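Local coordinates for protein glycosyl hydrolase family 26 (PDB 4ZXO) that probably hydrolyses the beta-mannosidic backbone of mannans such as galactomannan, as a family 26 beta-mannanase with a TIM-barrel fold, at residues R241-L252 / G284-L295. Residues are numbered along the deposited sequence; the frame is centred on the assembly and turned at random. Where two conformers were deposited one is given.
Sequences RSQYIKQLNKML and GTLLPVIEKYPL
Tyr293 OH donates to Asn249 OD1 at 2.7 Å, in the amide's carbonyl plane and on a lone pair. The bond ties helix 241-262 to the turn after helix 281-290; the two helices are neighbours on the outside of the (beta/alpha)8 barrel, and their segments here run near-parallel, 24° apart. Lys292 NZ adds a weak bond to the same oxygen. Asn249 ND2 turns back to Ile245 O, which helps to set the turn of the amide, and also meets a water. At the other end, with CG opposite the backbone N (chi1 -178°) and the chain straight out to NE, Arg241 carries its guanidinium to the second helix. Arg241 NE donates to Thr285 OG1 at 2.8 Å and Arg241 NH2 to Gly284 O at 3.0 Å, both near the guanidinium plane. Between these polar ends, Val289 is a knob in the hole formed by Ile245, Leu248, Asn249 and Leu252. Val289 CG1 lies 3.6 Å from Leu248 CD2. A leucine in place of Tyr293 would probably leave Asn249 OD1 with only the weak lysine bond across this contact and lose the ring face that covers Leu252. Strand 266-271 lies beneath, where Leu268 touches Leu248 and Ile290. Leu252 CB sits over the Tyr293 ring in a CH-pi contact, 3.5 Å from the centroid and 7° off the normal.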
ATOM      1  N   ARG A 241      11.551   5.478 -19.454  1.00 14.70           N
ATOM      2  CA  ARG A 241      12.291   4.380 -18.854  1.00 15.51           C
ATOM      3  C   ARG A 241      13.593   4.802 -18.181  1.00 15.52           C
ATOM      4  O   ARG A 241      13.859   4.360 -17.066  1.00 14.82           O
ATOM      5  CB  ARG A 241      12.601   3.337 -19.906  1.00 16.51           C
ATOM      6  CG  ARG A 241      13.335   2.132 -19.379  1.00 17.32           C
ATOM      7  CD  ARG A 241      13.491   1.073 -20.472  1.00 19.17           C
ATOM      8  NE  ARG A 241      14.098  -0.114 -19.897  1.00 21.22           N
ATOM      9  CZ  ARG A 241      15.407  -0.307 -19.802  1.00 22.57           C
ATOM     10  NH1 ARG A 241      16.250   0.635 -20.240  1.00 23.12           N
ATOM     11  NH2 ARG A 241      15.874  -1.446 -19.295  1.00 23.70           N
ATOM     12  N   SER A 242      14.426   5.608 -18.852  0.80 16.60           N
ATOM     13  CA  SER A 242      15.709   5.971 -18.246  0.80 17.75           C
ATOM     14  C   SER A 242      15.513   6.730 -16.919  0.80 16.79           C
ATOM     15  O   SER A 242      16.205   6.488 -15.910  0.80 16.41           O
ATOM     16  CB  SER A 242      16.542   6.810 -19.237  0.80 20.61           C
ATOM     17  OG  SER A 242      15.955   8.101 -19.444  0.80 23.58           O
ATOM     18  N   GLN A 243      14.546   7.640 -16.912  1.00 15.38           N
ATOM     19  CA  GLN A 243      14.295   8.444 -15.735  1.00 17.27           C
ATOM     20  C   GLN A 243      13.786   7.534 -14.613  1.00 14.99           C
ATOM     21  O   GLN A 243      14.154   7.678 -13.439  1.00 14.44           O
ATOM     22  CB  GLN A 243      13.268   9.543 -16.036  1.00 23.03           C
ATOM     23  CG  GLN A 243      13.301  10.670 -15.019  1.00 28.84           C
ATOM     24  CD  GLN A 243      14.634  11.439 -15.020  1.00 33.55           C
ATOM     25  OE1 GLN A 243      15.349  11.483 -16.030  1.00 35.38           O
ATOM     26  NE2 GLN A 243      14.979  12.019 -13.872  1.00 35.44           N
ATOM     27  N   TYR A 244      12.897   6.612 -14.964  1.00 12.43           N
ATOM     28  CA  TYR A 244      12.376   5.662 -13.972  1.00 11.57           C
ATOM     29  C   TYR A 244      13.498   4.852 -13.330  1.00 11.63           C
ATOM     30  O   TYR A 244      13.513   4.654 -12.117  1.00 11.80           O
ATOM     31  CB  TYR A 244      11.375   4.733 -14.635  1.00 10.48           C
ATOM     32  CG  TYR A 244      10.812   3.624 -13.768  1.00  9.45           C
ATOM     33  CD1 TYR A 244       9.934   3.873 -12.703  1.00  9.27           C
ATOM     34  CD2 TYR A 244      11.122   2.301 -14.041  1.00  9.34           C
ATOM     35  CE1 TYR A 244       9.404   2.830 -11.955  1.00  9.59           C
ATOM     36  CE2 TYR A 244      10.601   1.233 -13.288  1.00  9.64           C
ATOM     37  CZ  TYR A 244       9.718   1.516 -12.271  1.00  8.95           C
ATOM     38  OH  TYR A 244       9.169   0.487 -11.537  1.00 10.01           O
ATOM     39  N   ILE A 245      14.423   4.344 -14.148  1.00 11.77           N
ATOM     40  CA  ILE A 245      15.518   3.550 -13.606  1.00 13.00           C
ATOM     41  C   ILE A 245      16.344   4.409 -12.650  1.00 13.12           C
ATOM     42  O   ILE A 245      16.657   3.964 -11.565  1.00 13.28           O
ATOM     43  CB  ILE A 245      16.384   2.946 -14.750  1.00 14.09           C
ATOM     44  CG1 ILE A 245      15.574   1.828 -15.409  1.00 14.93           C
ATOM     45  CG2 ILE A 245      17.649   2.314 -14.201  1.00 14.88           C
ATOM     46  CD1 ILE A 245      16.133   1.387 -16.729  1.00 17.18           C
ATOM     47  N   LYS A 246      16.643   5.647 -13.036  1.00 13.38           N
ATOM     48  CA  LYS A 246      17.397   6.558 -12.169  1.00 13.97           C
ATOM     49  C   LYS A 246      16.615   6.845 -10.865  1.00 13.12           C
ATOM     50  O   LYS A 246      17.140   6.753  -9.762  1.00 13.80           O
ATOM     51  CB  LYS A 246      17.715   7.885 -12.914  1.00 16.20           C
ATOM     52  CG  LYS A 246      18.320   8.993 -12.055  1.00 20.45           C
ATOM     53  CD  LYS A 246      18.950  10.145 -12.900  1.00 25.32           C
ATOM     54  CE  LYS A 246      19.625  11.253 -11.992  1.00 28.11           C
ATOM     55  NZ  LYS A 246      20.717  12.155 -12.640  1.00 29.54           N
ATOM     56  N   GLN A 247      15.363   7.242 -11.014  1.00 11.77           N
ATOM     57  CA  GLN A 247      14.605   7.667  -9.860  1.00 10.47           C
ATOM     58  C   GLN A 247      14.208   6.522  -8.957  1.00 11.01           C
ATOM     59  O   GLN A 247      14.208   6.699  -7.714  1.00 10.34           O
ATOM     60  CB  GLN A 247      13.358   8.385 -10.306  1.00 12.87           C
ATOM     61  CG  GLN A 247      13.673   9.726 -10.971  1.00 14.49           C
ATOM     62  CD  GLN A 247      14.350  10.711 -10.016  1.00 17.38           C
ATOM     63  OE1 GLN A 247      14.083  10.695  -8.820  1.00 18.13           O
ATOM     64  NE2 GLN A 247      15.236  11.581 -10.554  1.00 20.23           N
ATOM     65  N   LEU A 248      13.928   5.343  -9.544  1.00 10.41           N
ATOM     66  CA  LEU A 248      13.631   4.193  -8.679  1.00 10.33           C
ATOM     67  C   LEU A 248      14.896   3.744  -7.941  1.00 10.17           C
ATOM     68  O   LEU A 248      14.846   3.458  -6.743  1.00 10.86           O
ATOM     69  CB  LEU A 248      13.031   3.034  -9.488  1.00 10.10           C
ATOM     70  CG  LEU A 248      12.527   1.873  -8.630  1.00 10.44           C
ATOM     71  CD1 LEU A 248      11.474   2.325  -7.529  1.00 10.59           C
ATOM     72  CD2 LEU A 248      12.044   0.739  -9.531  1.00 12.32           C
ATOM     73  N   ASN A 249      16.025   3.620  -8.648  1.00 10.17           N
ATOM     74  CA  ASN A 249      17.241   3.339  -7.909  1.00 10.30           C
ATOM     75  C   ASN A 249      17.500   4.367  -6.811  1.00 10.55           C
ATOM     76  O   ASN A 249      17.910   3.999  -5.711  1.00 10.89           O
ATOM     77  CB  ASN A 249      18.457   3.290  -8.835  1.00 10.77           C
ATOM     78  CG  ASN A 249      18.640   1.916  -9.476  1.00 12.61           C
ATOM     79  OD1 ASN A 249      18.896   0.911  -8.789  1.00 13.89           O
ATOM     80  ND2 ASN A 249      18.470   1.857 -10.772  1.00 14.35           N
ATOM     81  N   LYS A 250      17.328   5.653  -7.116  1.00 10.48           N
ATOM     82  CA  LYS A 250      17.528   6.680  -6.124  1.00 10.73           C
ATOM     83  C   LYS A 250      16.611   6.450  -4.907  1.00 11.30           C
ATOM     84  O   LYS A 250      17.079   6.488  -3.755  1.00 11.98           O
ATOM     85  CB  LYS A 250      17.242   8.052  -6.719  1.00 10.82           C
ATOM     86  CG  LYS A 250      17.464   9.165  -5.745  1.00 11.32           C
ATOM     87  CD  LYS A 250      16.760  10.450  -6.252  1.00 10.43           C
ATOM     88  CE  LYS A 250      15.285  10.419  -5.876  1.00 10.43           C
ATOM     89  NZ  LYS A 250      14.551  11.611  -6.401  1.00 10.17           N
ATOM     90  N   MET A 251      15.309   6.228  -5.142  1.00 10.76           N
ATOM     91  CA  MET A 251      14.432   6.062  -3.984  1.00 10.25           C
ATOM     92  C   MET A 251      14.683   4.771  -3.227  1.00 10.87           C
ATOM     93  O   MET A 251      14.595   4.775  -1.999  1.00 11.70           O
ATOM     94  CB  MET A 251      12.950   6.077  -4.414  1.00  9.81           C
ATOM     95  CG  MET A 251      12.462   7.434  -4.879  1.00 10.66           C
ATOM     96  SD  MET A 251      12.923   8.868  -3.841  1.00 10.76           S
ATOM     97  CE  MET A 251      12.167   8.378  -2.279  1.00  9.46           C
ATOM     98  N   LEU A 252      14.964   3.659  -3.921  1.00 10.19           N
ATOM     99  CA  LEU A 252      15.207   2.443  -3.161  1.00 10.56           C
ATOM    100  C   LEU A 252      16.536   2.509  -2.393  1.00 10.50           C
ATOM    101  O   LEU A 252      16.629   1.898  -1.326  1.00 10.84           O
ATOM    102  CB  LEU A 252      15.186   1.229  -4.096  1.00 10.08           C
ATOM    103  CG  LEU A 252      13.816   1.093  -4.790  1.00 10.47           C
ATOM    104  CD1 LEU A 252      13.783  -0.234  -5.604  1.00 10.20           C
ATOM    105  CD2 LEU A 252      12.649   1.190  -3.782  1.00 10.89           C
ATOM    106  N   GLY A 284      12.939  -6.905 -17.968  1.00 14.71           N
ATOM    107  CA  GLY A 284      13.917  -6.038 -18.585  1.00 15.18           C
ATOM    108  C   GLY A 284      14.091  -4.693 -17.930  1.00 15.93           C
ATOM    109  O   GLY A 284      15.099  -4.044 -18.123  1.00 17.16           O
ATOM    110  N   THR A 285      13.091  -4.258 -17.183  1.00 13.95           N
ATOM    111  CA  THR A 285      13.172  -2.964 -16.472  1.00 12.45           C
ATOM    112  C   THR A 285      12.964  -3.126 -14.965  1.00 11.38           C
ATOM    113  O   THR A 285      13.822  -2.752 -14.187  1.00 13.78           O
ATOM    114  CB  THR A 285      12.146  -1.983 -17.039  1.00 13.48           C
ATOM    115  OG1 THR A 285      12.454  -1.770 -18.417  1.00 14.35           O
ATOM    116  CG2 THR A 285      12.225  -0.634 -16.364  1.00 13.31           C
ATOM    117  N   LEU A 286      11.836  -3.691 -14.543  1.00 10.93           N
ATOM    118  CA  LEU A 286      11.549  -3.710 -13.107  1.00 10.57           C
ATOM    119  C   LEU A 286      12.499  -4.623 -12.303  1.00 11.79           C
ATOM    120  O   LEU A 286      13.115  -4.207 -11.292  1.00 11.99           O
ATOM    121  CB  LEU A 286      10.113  -4.168 -12.885  1.00 10.31           C
ATOM    122  CG  LEU A 286       9.683  -4.195 -11.422  1.00  9.97           C
ATOM    123  CD1 LEU A 286       9.635  -2.843 -10.733  1.00  9.83           C
ATOM    124  CD2 LEU A 286       8.317  -4.863 -11.213  1.00 11.07           C
ATOM    125  N   LEU A 287      12.597  -5.879 -12.710  1.00 11.35           N
ATOM    126  CA  LEU A 287      13.379  -6.860 -11.915  1.00 12.83           C
ATOM    127  C   LEU A 287      14.836  -6.467 -11.747  1.00 12.83           C
ATOM    128  O   LEU A 287      15.356  -6.533 -10.637  1.00 12.97           O
ATOM    129  CB  LEU A 287      13.258  -8.236 -12.547  1.00 14.33           C
ATOM    130  CG  LEU A 287      13.899  -9.379 -11.716  1.00 15.49           C
ATOM    131  CD1 LEU A 287      13.332  -9.486 -10.269  1.00 15.08           C
ATOM    132  CD2 LEU A 287      13.743 -10.728 -12.423  1.00 16.52           C
ATOM    133  N   PRO A 288      15.496  -5.993 -12.813  1.00 13.92           N
ATOM    134  CA  PRO A 288      16.921  -5.659 -12.573  1.00 14.68           C
ATOM    135  C   PRO A 288      17.133  -4.531 -11.594  1.00 14.29           C
ATOM    136  O   PRO A 288      18.190  -4.491 -10.962  1.00 15.98           O
ATOM    137  CB  PRO A 288      17.448  -5.239 -13.947  1.00 15.92           C
ATOM    138  CG  PRO A 288      16.531  -5.953 -14.941  1.00 15.40           C
ATOM    139  CD  PRO A 288      15.139  -5.967 -14.252  1.00 14.33           C
ATOM    140  N   VAL A 289      16.133  -3.670 -11.411  1.00 13.14           N
ATOM    141  CA  VAL A 289      16.250  -2.637 -10.400  1.00 12.84           C
ATOM    142  C   VAL A 289      15.913  -3.180  -9.031  1.00 12.35           C
ATOM    143  O   VAL A 289      16.735  -3.058  -8.132  1.00 13.00           O
ATOM    144  CB  VAL A 289      15.341  -1.424 -10.690  1.00 13.12           C
ATOM    145  CG1 VAL A 289      15.469  -0.393  -9.559  1.00 12.48           C
ATOM    146  CG2 VAL A 289      15.757  -0.790 -12.009  1.00 13.87           C
ATOM    147  N   ILE A 290      14.739  -3.802  -8.867  1.00 11.79           N
ATOM    148  CA  ILE A 290      14.289  -4.108  -7.515  1.00 10.68           C
ATOM    149  C   ILE A 290      15.094  -5.240  -6.882  1.00 11.72           C
ATOM    150  O   ILE A 290      15.214  -5.279  -5.662  1.00 12.75           O
ATOM    151  CB  ILE A 290      12.772  -4.432  -7.431  1.00 10.26           C
ATOM    152  CG1 ILE A 290      12.404  -5.671  -8.231  1.00 10.18           C
ATOM    153  CG2 ILE A 290      11.939  -3.230  -7.904  1.00 11.58           C
ATOM    154  CD1 ILE A 290      10.957  -6.076  -8.048  1.00 11.15           C
ATOM    155  N   GLU A 291      15.690  -6.124  -7.684  1.00 12.36           N
ATOM    156  CA  GLU A 291      16.406  -7.259  -7.102  1.00 13.72           C
ATOM    157  C   GLU A 291      17.659  -6.847  -6.371  1.00 14.68           C
ATOM    158  O   GLU A 291      18.219  -7.667  -5.625  1.00 17.40           O
ATOM    159  CB  GLU A 291      16.752  -8.293  -8.164  1.00 16.08           C
ATOM    160  CG  GLU A 291      17.817  -7.831  -9.140  1.00 18.13           C
ATOM    161  CD  GLU A 291      18.053  -8.843 -10.262  1.00 21.56           C
ATOM    162  OE1 GLU A 291      17.537  -9.982 -10.143  1.00 22.90           O
ATOM    163  OE2 GLU A 291      18.746  -8.512 -11.250  1.00 23.84           O
ATOM    164  N   LYS A 292      18.074  -5.594  -6.539  1.00 13.78           N
ATOM    165  CA  LYS A 292      19.275  -5.086  -5.868  1.00 15.35           C
ATOM    166  C   LYS A 292      19.000  -4.587  -4.440  1.00 15.36           C
ATOM    167  O   LYS A 292      19.910  -4.169  -3.736  1.00 18.03           O
ATOM    168  CB  LYS A 292      19.891  -3.938  -6.686  1.00 15.86           C
ATOM    169  CG  LYS A 292      20.246  -4.276  -8.142  1.00 17.90           C
ATOM    170  CD  LYS A 292      21.064  -3.209  -8.761  1.00 19.61           C
ATOM    171  CE  LYS A 292      20.326  -1.924  -8.937  1.00 20.73           C
ATOM    172  NZ  LYS A 292      21.288  -0.884  -9.502  1.00 23.16           N
ATOM    173  N   TYR A 293      17.740  -4.626  -4.017  1.00 14.29           N
ATOM    174  CA  TYR A 293      17.356  -3.986  -2.758  1.00 12.91           C
ATOM    175  C   TYR A 293      16.525  -4.937  -1.940  1.00 11.61           C
ATOM    176  O   TYR A 293      15.770  -5.722  -2.494  1.00 12.82           O
ATOM    177  CB  TYR A 293      16.544  -2.703  -3.020  1.00 13.16           C
ATOM    178  CG  TYR A 293      17.291  -1.710  -3.861  1.00 12.21           C
ATOM    179  CD1 TYR A 293      18.236  -0.832  -3.274  1.00 12.21           C
ATOM    180  CD2 TYR A 293      17.093  -1.642  -5.241  1.00 12.21           C
ATOM    181  CE1 TYR A 293      18.916   0.059  -4.036  1.00 12.57           C
ATOM    182  CE2 TYR A 293      17.823  -0.766  -5.999  1.00 12.33           C
ATOM    183  CZ  TYR A 293      18.688   0.103  -5.407  1.00 12.02           C
ATOM    184  OH  TYR A 293      19.418   1.008  -6.171  1.00 13.67           O
ATOM    185  N   PRO A 294      16.623  -4.827  -0.609  1.00 11.96           N
ATOM    186  CA  PRO A 294      15.934  -5.779   0.292  1.00 11.21           C
ATOM    187  C   PRO A 294      14.467  -5.459   0.489  1.00 10.64           C
ATOM    188  O   PRO A 294      14.002  -5.278   1.605  1.00 12.15           O
ATOM    189  CB  PRO A 294      16.710  -5.655   1.608  1.00 12.74           C
ATOM    190  CG  PRO A 294      17.244  -4.166   1.565  1.00 13.55           C
ATOM    191  CD  PRO A 294      17.501  -3.868   0.105  1.00 12.62           C
ATOM    192  N   LEU A 295      13.735  -5.379  -0.602  1.00 10.15           N
ATOM    193  CA  LEU A 295      12.337  -5.005  -0.497  1.00  9.46           C
ATOM    194  C   LEU A 295      11.515  -6.120   0.116  1.00  9.93           C
ATOM    195  O   LEU A 295      11.663  -7.309  -0.258  1.00 10.50           O
ATOM    196  CB  LEU A 295      11.732  -4.724  -1.871  1.00 10.54           C
ATOM    197  CG  LEU A 295      12.415  -3.610  -2.650  1.00 11.55           C
ATOM    198  CD1 LEU A 295      11.592  -3.378  -3.930  1.00 12.30           C
ATOM    199  CD2 LEU A 295      12.449  -2.338  -1.871  1.00 14.51           C
TER
HETATM  200  O   HOH W   1      19.632  -0.418 -12.359  1.00 23.09           O